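Local coordinates for HTH-type transcriptional regulator mcbR (Escherichia coli UMEA 3718-1, PDB 4P9F), which is important for biofilm formation and represses McbA expression by binding the promoter region, so preventing colanic acid overproduction and mucoidy, at residues H16-I20 with I126-R130. Residues are numbered along the deposited sequence; the frame is centred on the assembly and turned at random.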
# COMPACT_ATOMS: atom_id res chain seq x y z
N HIS A 16 -10.74 -10.29 5.19
CA HIS A 16 -11.14 -11.38 4.32
C HIS A 16 -12.55 -11.15 3.77
O HIS A 16 -12.76 -11.23 2.56
CB HIS A 16 -11.04 -12.73 5.06
CG HIS A 16 -11.33 -13.91 4.20
ND1 HIS A 16 -12.57 -14.49 4.11
CD2 HIS A 16 -10.55 -14.58 3.30
CE1 HIS A 16 -12.54 -15.49 3.24
NE2 HIS A 16 -11.32 -15.56 2.74
N GLN A 17 -13.48 -10.82 4.66
CA GLN A 17 -14.87 -10.53 4.27
C GLN A 17 -14.94 -9.38 3.27
O GLN A 17 -15.64 -9.47 2.27
CB GLN A 17 -15.70 -10.16 5.51
CG GLN A 17 -15.87 -11.28 6.51
CD GLN A 17 -16.59 -12.46 5.93
OE1 GLN A 17 -16.07 -13.58 5.90
NE2 GLN A 17 -17.82 -12.24 5.47
N LEU A 18 -14.19 -8.31 3.53
CA LEU A 18 -14.15 -7.16 2.63
C LEU A 18 -13.59 -7.58 1.28
O LEU A 18 -14.20 -7.32 0.25
CB LEU A 18 -13.32 -6.01 3.22
CG LEU A 18 -13.99 -5.21 4.35
CD1 LEU A 18 -12.95 -4.36 5.07
CD2 LEU A 18 -15.13 -4.32 3.81
N SER A 19 -12.47 -8.30 1.30
CA SER A 19 -11.75 -8.73 0.10
C SER A 19 -12.55 -9.62 -0.86
O SER A 19 -12.39 -9.51 -2.09
CB SER A 19 -10.48 -9.50 0.49
OG SER A 19 -9.59 -8.65 1.17
N ILE A 20 -13.39 -10.49 -0.31
CA ILE A 20 -14.16 -11.41 -1.16
C ILE A 20 -15.53 -10.86 -1.55
O ILE A 20 -16.34 -11.57 -2.15
CB ILE A 20 -14.37 -12.77 -0.47
CG1 ILE A 20 -15.26 -12.60 0.76
CG2 ILE A 20 -13.02 -13.42 -0.14
CD1 ILE A 20 -15.64 -13.92 1.44
N ILE A 126 -14.05 -16.81 -5.72
CA ILE A 126 -13.36 -15.58 -5.38
C ILE A 126 -12.20 -15.87 -4.43
O ILE A 126 -11.08 -15.42 -4.66
CB ILE A 126 -14.34 -14.59 -4.75
CG1 ILE A 126 -15.36 -14.16 -5.82
CG2 ILE A 126 -13.61 -13.37 -4.23
CD1 ILE A 126 -16.48 -13.28 -5.30
N ASN A 127 -12.47 -16.67 -3.40
CA ASN A 127 -11.46 -16.95 -2.39
C ASN A 127 -10.27 -17.74 -2.92
O ASN A 127 -9.11 -17.40 -2.63
CB ASN A 127 -12.08 -17.69 -1.20
CG ASN A 127 -11.09 -17.85 -0.06
OD1 ASN A 127 -10.48 -16.88 0.39
ND2 ASN A 127 -10.96 -19.07 0.44
N VAL A 128 -10.54 -18.78 -3.70
CA VAL A 128 -9.46 -19.59 -4.25
C VAL A 128 -8.61 -18.75 -5.23
O VAL A 128 -7.39 -18.89 -5.25
CB VAL A 128 -9.99 -20.88 -4.92
CG1 VAL A 128 -8.85 -21.64 -5.58
CG2 VAL A 128 -10.65 -21.78 -3.88
N ASN A 129 -9.24 -17.88 -6.03
CA ASN A 129 -8.47 -16.99 -6.92
C ASN A 129 -7.46 -16.15 -6.12
O ASN A 129 -6.28 -16.05 -6.48
CB ASN A 129 -9.41 -16.08 -7.72
CG ASN A 129 -8.71 -14.84 -8.28
OD1 ASN A 129 -8.91 -13.74 -7.78
ND2 ASN A 129 -7.89 -15.02 -9.29
N ARG A 130 -7.94 -15.61 -5.00
CA ARG A 130 -7.14 -14.86 -4.04
C ARG A 130 -5.98 -15.69 -3.49
O ARG A 130 -4.82 -15.27 -3.52
CB ARG A 130 -8.05 -14.39 -2.90
CG ARG A 130 -7.48 -13.37 -1.94
CD ARG A 130 -8.46 -13.19 -0.77
NE ARG A 130 -8.58 -14.42 0.02
CZ ARG A 130 -7.76 -14.77 1.01
NH1 ARG A 130 -6.72 -14.00 1.32
NH2 ARG A 130 -7.96 -15.90 1.66
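His16 NE2 donates to Asn127 OD1 at 2.8 Å, with an N-H...O angle of 158°, and this bond joins the C-terminal turn of helix 6-19 to helix 122-138. The acceptor lies close to the imidazole plane, whereas the donor stands well above the carbonyl plane, so the ring meets the amide from over its face and not at a lone pair. His16 reaches the site because CG is anti to the backbone N (chi1 -175°). Arg130 binds the same oxygen through two nitrogens from one turn further along its helix: NH2 at 3.0 Å and NE at 3.1 Å from Asn127 OD1, both bonds lying in the guanidinium plane. The Arg130 chain bends at chi3 (66°), and its guanidinium stands almost perpendicular to the His16 ring. His16 CD2 comes over one guanidinium face, toward its rim, 3.3 Å from Arg130 NH2. Beside this polar group, Ile20 CG2 lies over the rim of one His16 face, and Ile20 CB packs on Ile126 CG2 at 3.9 Å. Ile126 CD1 also touches Ile20 O, which is hydrogen-bonded to Tyr164 of helix 161-166; Trp153 of helix 143-156 touches Arg130. The contact thus joins the GntR-family part of the chain to the FCD domain. Replacing Asn127 with a leucine would probably leave His16 NE2 and both Arg130 nitrogens without their shared acceptor and the guanidinium freer to turn. Three N-H groups converging on one neutral oxygen would be expected to polarise the carbonyl, and the adjacent guanidinium charge to disfavour a doubly protonated imidazole.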